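Local coordinates for protein 3-hydroxyadipyl-CoA dehydrogenase (Escherichia coli, PDB 3MOG) that catalyses the NAD-dependent oxidation of 3-hydroxyadipyl-CoA to 3-oxoadipyl-CoA in phenylacetate degradation and works as a homotrimer, at residues K99-A104 with A127-I132; I317-L322 with K367-L372; A330-A334 with A355-V359. All blocks are in the same frame, centred on the assembly; numbering follows the deposited sequence.

Contact 1 (K99-A104 with A127-I132); sequences KKALFA and AIAAEI
Two bends near the end of Lys-100, at chi3 (71°) and chi4 (64°), turn its ammonium group toward the segment 127-132. There Lys-100 NZ forms a salt bridge with Glu-131 OE2 at 3.3 Å, weak as a hydrogen bond. A second weak bond runs from NZ to Ala-127 O. A water joins the set: it accepts from Lys-100 NZ and Glu-131 N and donates to Ile-128 O at 2.7 Å. Ile-128 CG2 lies anti to its backbone N and sits over the centre of the Phe-103 ring, 3.7 Å above the plane. This is a CH-pi contact, 11° off the ring normal. Ile-132 CG2 packs against Phe-103 CB at 4.0 Å. Ile-128 CD1 meets Lys-99 CD, while Lys-99 NZ pairs with Glu-94. With an alanine at Lys-100, Glu-131 would probably lose its charged mate and the water one of its partners. Helix 96-109 is joined to the turn after helix 125-128 in the NAD-binding domain, where Phe-103 also touches Leu-116 and Thr-118 of strand 115-118. Apolar groups thus form the buried side, while weak polar bonds and a water hold the more exposed one.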
# COMPACT_ATOMS: atom_id res chain seq x y z
N LYS C 99 -16.68 -1.54 -24.77
CA LYS C 99 -18.01 -1.73 -24.17
C LYS C 99 -18.82 -0.46 -24.11
O LYS C 99 -20.02 -0.47 -24.38
CB LYS C 99 -17.88 -2.32 -22.76
CG LYS C 99 -17.76 -3.81 -22.74
CD LYS C 99 -17.51 -4.31 -21.33
CE LYS C 99 -17.40 -5.82 -21.33
NZ LYS C 99 -16.27 -6.25 -20.49
N LYS C 100 -18.15 0.64 -23.76
CA LYS C 100 -18.79 1.96 -23.69
C LYS C 100 -19.34 2.36 -25.06
O LYS C 100 -20.47 2.84 -25.16
CB LYS C 100 -17.83 3.01 -23.16
CG LYS C 100 -17.69 3.03 -21.63
CD LYS C 100 -16.55 3.96 -21.15
CE LYS C 100 -16.85 5.45 -21.33
NZ LYS C 100 -18.01 5.92 -20.53
N ALA C 101 -18.53 2.11 -26.09
CA ALA C 101 -18.93 2.32 -27.49
C ALA C 101 -20.10 1.41 -27.92
O ALA C 101 -21.03 1.87 -28.59
CB ALA C 101 -17.74 2.13 -28.43
N LEU C 102 -20.04 0.14 -27.52
CA LEU C 102 -21.11 -0.82 -27.81
C LEU C 102 -22.43 -0.41 -27.16
O LEU C 102 -23.47 -0.42 -27.81
CB LEU C 102 -20.72 -2.23 -27.38
CG LEU C 102 -21.59 -3.46 -27.69
CD1 LEU C 102 -22.22 -3.44 -29.09
CD2 LEU C 102 -20.73 -4.70 -27.55
N PHE C 103 -22.38 -0.03 -25.89
CA PHE C 103 -23.61 0.28 -25.14
C PHE C 103 -24.23 1.61 -25.56
O PHE C 103 -25.45 1.77 -25.50
CB PHE C 103 -23.37 0.23 -23.63
CG PHE C 103 -23.55 -1.14 -23.03
CD1 PHE C 103 -24.67 -1.43 -22.27
CD2 PHE C 103 -22.59 -2.13 -23.23
CE1 PHE C 103 -24.84 -2.69 -21.71
CE2 PHE C 103 -22.75 -3.39 -22.68
CZ PHE C 103 -23.88 -3.68 -21.92
N ALA C 104 -23.38 2.53 -26.00
CA ALA C 104 -23.82 3.78 -26.62
C ALA C 104 -24.62 3.49 -27.90
O ALA C 104 -25.69 4.05 -28.11
CB ALA C 104 -22.62 4.67 -26.92
N ALA C 127 -19.37 2.49 -14.81
CA ALA C 127 -18.57 3.09 -15.88
C ALA C 127 -19.10 2.74 -17.27
O ALA C 127 -18.98 3.55 -18.19
CB ALA C 127 -17.11 2.70 -15.75
N ILE C 128 -19.68 1.54 -17.41
CA ILE C 128 -20.34 1.14 -18.65
C ILE C 128 -21.58 2.01 -18.86
O ILE C 128 -21.80 2.54 -19.96
CB ILE C 128 -20.73 -0.37 -18.64
CG1 ILE C 128 -19.48 -1.23 -18.76
CG2 ILE C 128 -21.71 -0.71 -19.77
CD1 ILE C 128 -19.68 -2.65 -18.24
N ALA C 129 -22.34 2.20 -17.78
CA ALA C 129 -23.65 2.86 -17.82
C ALA C 129 -23.57 4.37 -17.76
O ALA C 129 -24.61 5.06 -17.76
CB ALA C 129 -24.51 2.36 -16.68
N ALA C 130 -22.34 4.88 -17.69
CA ALA C 130 -22.05 6.29 -17.40
C ALA C 130 -22.66 7.28 -18.39
O ALA C 130 -23.39 8.19 -17.99
CB ALA C 130 -20.52 6.50 -17.28
N GLU C 131 -22.40 7.08 -19.68
CA GLU C 131 -22.77 8.06 -20.69
C GLU C 131 -23.99 7.65 -21.52
O GLU C 131 -24.40 8.37 -22.43
CB GLU C 131 -21.59 8.36 -21.62
CG GLU C 131 -20.28 8.69 -20.89
CD GLU C 131 -19.27 9.39 -21.79
OE1 GLU C 131 -19.55 10.53 -22.22
OE2 GLU C 131 -18.19 8.81 -22.04
N ILE C 132 -24.58 6.49 -21.20
CA ILE C 132 -25.66 5.95 -22.03
C ILE C 132 -27.05 6.41 -21.58
O ILE C 132 -27.24 6.77 -20.41
CB ILE C 132 -25.54 4.39 -22.24
CG1 ILE C 132 -26.30 3.60 -21.17
CG2 ILE C 132 -24.07 3.96 -22.37
CD1 ILE C 132 -27.65 3.08 -21.64
O HOH W 1 -20.84 4.84 -20.87

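Contact 2 (I317-L322 with K367-L372); sequences IDDVLL and KAIYYL
Lys-367 and Asp-318 cross at about a right angle at one end of this contact. The lysine chain is extended beyond CG and delivers Lys-367 NZ to Asp-318 OD2 at 2.9 Å, a hydrogen bond within a salt bridge. NZ meets the oxygen on its anti side, 24° out of the carboxylate plane. The other oxygen, OD1, accepts from the backbone N atoms of Met-305 and Lys-306. The carboxylate therefore has partners at both oxygens, which probably limits its rotation. Asp-319 OD1 lies 4.3 Å from Lys-367 NZ, beyond a salt bridge, and is likely to add to the negative field around the ammonium group.

The rest of the contact is apolar. Tyr-371 has its CG anti to the backbone N (chi1 171°), and the CD1 side of its ring meets two aliphatic side chains. Ile-317 CD1 approaches Tyr-371 CD1 obliquely at 3.7 Å. Leu-322 CD2 lies at the ring edge, near the ring plane, 4.1 Å from Tyr-371 CD1. Leu-322 CD2 also meets Leu-372 CD2 at 3.9 Å, the two side chains reaching tip to tip. The small CB of Ala-368 faces Ile-317, Val-320 and Leu-322, with Val-320 CG1 4.4 Å from Ala-368 CB.

Ile-317 to Val-320 form a type II' beta turn, which links strands 314-317 and 320-324 as a beta hairpin. Helix 362-373 packs over this part of the six-stranded sheet. The short axes of strand 320-322 and helix 367-372 come within 9.7 Å and differ by 45° in direction. Beyond the hairpin, Ala-368 and Leu-372 extend the packing onto strand 341-345, and Tyr-371 touches Val-307 and Lys-309 of strand 307-309.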
# COMPACT_ATOMS: atom_id res chain seq x y z
N ILE C 317 -1.69 -36.94 25.36
CA ILE C 317 -1.27 -38.30 25.03
C ILE C 317 0.05 -38.51 25.76
O ILE C 317 1.08 -37.99 25.34
CB ILE C 317 -1.09 -38.45 23.50
CG1 ILE C 317 -2.37 -38.02 22.77
CG2 ILE C 317 -0.74 -39.86 23.13
CD1 ILE C 317 -2.21 -37.81 21.29
N ASP C 318 -0.00 -39.27 26.86
CA ASP C 318 1.08 -39.36 27.86
C ASP C 318 1.54 -37.97 28.31
O ASP C 318 0.85 -37.33 29.10
CB ASP C 318 2.23 -40.27 27.38
CG ASP C 318 1.83 -41.75 27.29
OD1 ASP C 318 0.90 -42.17 28.01
OD2 ASP C 318 2.44 -42.49 26.50
N ASP C 319 2.68 -37.50 27.81
CA ASP C 319 3.15 -36.13 28.10
C ASP C 319 3.00 -35.16 26.91
O ASP C 319 3.19 -33.95 27.07
CB ASP C 319 4.59 -36.14 28.61
CG ASP C 319 5.55 -36.82 27.65
OD1 ASP C 319 5.12 -37.71 26.88
OD2 ASP C 319 6.76 -36.48 27.68
N VAL C 320 2.64 -35.70 25.74
CA VAL C 320 2.45 -34.92 24.51
C VAL C 320 1.10 -34.23 24.49
O VAL C 320 0.06 -34.88 24.64
CB VAL C 320 2.51 -35.81 23.26
CG1 VAL C 320 2.67 -34.96 21.99
CG2 VAL C 320 3.61 -36.82 23.37
N LEU C 321 1.10 -32.92 24.29
CA LEU C 321 -0.13 -32.21 23.95
C LEU C 321 -0.30 -32.20 22.44
O LEU C 321 0.56 -31.71 21.71
CB LEU C 321 -0.13 -30.79 24.51
CG LEU C 321 -0.16 -30.60 26.03
CD1 LEU C 321 -0.40 -29.14 26.38
CD2 LEU C 321 -1.21 -31.45 26.72
N LEU C 322 -1.39 -32.80 21.99
CA LEU C 322 -1.83 -32.70 20.61
C LEU C 322 -2.89 -31.61 20.57
O LEU C 322 -3.98 -31.76 21.14
CB LEU C 322 -2.41 -34.03 20.13
CG LEU C 322 -2.95 -34.03 18.70
CD1 LEU C 322 -1.82 -33.88 17.70
CD2 LEU C 322 -3.77 -35.28 18.40
N LYS C 367 4.10 -41.12 19.12
CA LYS C 367 2.88 -41.38 19.93
C LYS C 367 1.64 -40.67 19.37
O LYS C 367 0.56 -41.28 19.26
CB LYS C 367 3.08 -40.97 21.39
CG LYS C 367 3.96 -41.91 22.20
CD LYS C 367 4.19 -41.36 23.61
CE LYS C 367 5.07 -42.29 24.44
NZ LYS C 367 5.15 -41.85 25.86
N ALA C 368 1.80 -39.39 19.02
CA ALA C 368 0.72 -38.58 18.45
C ALA C 368 0.33 -39.05 17.05
O ALA C 368 -0.86 -39.08 16.73
CB ALA C 368 1.11 -37.11 18.43
N ILE C 369 1.32 -39.44 16.24
CA ILE C 369 1.05 -39.94 14.88
C ILE C 369 0.26 -41.25 14.96
O ILE C 369 -0.71 -41.44 14.21
CB ILE C 369 2.36 -40.12 14.04
CG1 ILE C 369 3.03 -38.77 13.80
CG2 ILE C 369 2.07 -40.82 12.70
CD1 ILE C 369 4.42 -38.85 13.15
N TYR C 370 0.68 -42.13 15.87
CA TYR C 370 0.02 -43.42 16.10
C TYR C 370 -1.45 -43.21 16.47
O TYR C 370 -2.34 -43.76 15.82
CB TYR C 370 0.73 -44.26 17.19
CG TYR C 370 -0.00 -45.56 17.52
CD1 TYR C 370 0.16 -46.71 16.74
CD2 TYR C 370 -0.88 -45.63 18.61
CE1 TYR C 370 -0.52 -47.90 17.03
CE2 TYR C 370 -1.57 -46.80 18.91
CZ TYR C 370 -1.39 -47.93 18.12
OH TYR C 370 -2.07 -49.09 18.43
N TYR C 371 -1.69 -42.40 17.50
CA TYR C 371 -3.04 -42.09 17.96
C TYR C 371 -3.97 -41.66 16.83
O TYR C 371 -5.12 -42.11 16.77
CB TYR C 371 -3.01 -41.00 19.04
CG TYR C 371 -4.38 -40.49 19.41
CD1 TYR C 371 -4.80 -39.21 19.01
CD2 TYR C 371 -5.27 -41.29 20.14
CE1 TYR C 371 -6.07 -38.74 19.34
CE2 TYR C 371 -6.54 -40.83 20.47
CZ TYR C 371 -6.93 -39.56 20.07
OH TYR C 371 -8.19 -39.11 20.40
N LEU C 372 -3.46 -40.81 15.95
CA LEU C 372 -4.24 -40.26 14.85
C LEU C 372 -4.58 -41.31 13.81
O LEU C 372 -5.72 -41.38 13.34
CB LEU C 372 -3.51 -39.08 14.20
CG LEU C 372 -3.43 -37.80 15.04
CD1 LEU C 372 -2.47 -36.80 14.41
CD2 LEU C 372 -4.81 -37.20 15.22

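Contact 3 (A330-A334 with A355-V359); sequences AQALA and AAAAV
Ala-330 and Ala-334 press their methyl groups against Ala-357 in the tight part of this contact. Ala-330 CB lies 3.4 Å from Ala-357 N and 3.8 Å from Ala-357 CB. One helical turn on, Ala-334 CB meets Ala-357 CB at 3.7 Å. The backbones come close here: the CA atoms of Gln-331 and Ala-357 are 4.4 Å apart. Val-359 CG1, on Ala-334 CB at 3.7 Å, marks the outer limit of this methyl packing.

The helix 330-337 follows strand 320-324 in the reduced Rossmann-fold domain, and the residues 355-359 run off the end of strand 351-356. Ala-330 and Ala-334 also touch Val-343 and Val-341 of strand 341-345, so the helix lies against the sheet. At its start, the backbone N atoms of Ala-330 and Gln-331 donate to the carboxylate of Asp-384.

The outer side is looser and more polar. Ala-358 and Val-359 are exposed, and Gln-331 reaches over to them. Its chain bends at chi2 (81°), which turns OE1 toward the backbone of the turn. Val-359 N donates to Gln-331 OE1 at 3.2 Å with an N-H...O angle of 162°. The donor lies in the carbonyl plane, on a lone pair. Ala-358 N is as near to this oxygen, but its angle is too poor for a bond. Gln-331 also packs on Leu-469 of the third subunit.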
# COMPACT_ATOMS: atom_id res chain seq x y z
N ALA C 330 3.77 -24.99 17.32
CA ALA C 330 4.13 -26.07 18.22
C ALA C 330 5.31 -25.70 19.11
O ALA C 330 5.26 -25.92 20.32
CB ALA C 330 4.42 -27.34 17.42
N GLN C 331 6.33 -25.08 18.51
CA GLN C 331 7.52 -24.64 19.25
C GLN C 331 7.21 -23.61 20.34
O GLN C 331 7.72 -23.72 21.46
CB GLN C 331 8.61 -24.12 18.29
CG GLN C 331 10.00 -23.90 18.95
CD GLN C 331 10.86 -25.19 19.11
OE1 GLN C 331 10.35 -26.31 19.19
NE2 GLN C 331 12.17 -25.01 19.17
N ALA C 332 6.38 -22.62 20.03
CA ALA C 332 6.03 -21.62 21.04
C ALA C 332 5.27 -22.25 22.21
O ALA C 332 5.52 -21.91 23.36
CB ALA C 332 5.22 -20.47 20.44
N LEU C 333 4.36 -23.17 21.90
CA LEU C 333 3.59 -23.87 22.93
C LEU C 333 4.50 -24.77 23.76
O LEU C 333 4.42 -24.78 24.99
CB LEU C 333 2.42 -24.67 22.32
CG LEU C 333 1.33 -23.81 21.66
CD1 LEU C 333 0.33 -24.67 20.90
CD2 LEU C 333 0.61 -22.93 22.68
N ALA C 334 5.41 -25.48 23.08
CA ALA C 334 6.28 -26.46 23.72
C ALA C 334 7.23 -25.82 24.73
O ALA C 334 7.47 -26.39 25.79
CB ALA C 334 7.05 -27.29 22.69
N ALA C 355 2.35 -30.73 12.75
CA ALA C 355 3.71 -30.23 12.86
C ALA C 355 4.16 -30.50 14.26
O ALA C 355 3.40 -30.28 15.22
CB ALA C 355 3.78 -28.73 12.55
N ALA C 356 5.38 -31.01 14.37
CA ALA C 356 6.00 -31.28 15.66
C ALA C 356 6.87 -30.10 16.01
O ALA C 356 7.51 -29.52 15.13
CB ALA C 356 6.86 -32.52 15.56
N ALA C 357 6.90 -29.72 17.28
CA ALA C 357 7.89 -28.77 17.74
C ALA C 357 9.28 -29.39 17.55
O ALA C 357 9.48 -30.57 17.83
CB ALA C 357 7.66 -28.43 19.19
N ALA C 358 10.21 -28.60 17.03
CA ALA C 358 11.62 -29.01 16.87
C ALA C 358 12.19 -29.68 18.12
O ALA C 358 12.96 -30.63 18.01
CB ALA C 358 12.49 -27.80 16.49
N VAL C 359 11.78 -29.17 19.28
CA VAL C 359 12.17 -29.65 20.61
C VAL C 359 11.57 -31.02 21.02
O VAL C 359 11.98 -31.59 22.03
CB VAL C 359 11.88 -28.55 21.69
CG1 VAL C 359 10.46 -28.65 22.25
CG2 VAL C 359 12.90 -28.57 22.82

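Contact 1 lies in the N-terminal NAD-binding domain, on the opposite side of the chain's centre from the other two. Its centre is 63 Å from that of contact 2 and 58 Å from that of contact 3. Contacts 2 and 3 both reach the six-stranded sheet, with centres 13 Å apart and nearest atoms about 7 Å apart. They do not touch. Contact 3 is nested in the chain loop that contact 2 closes. Strand 320-324 leads into helix 330-337, and strand 351-356 leads into helix 362-373, so each contact takes one member of each strand-helix pair. Contact 1 meets a second subunit through Ala-127 and Ala-130, whereas contact 3 meets the third.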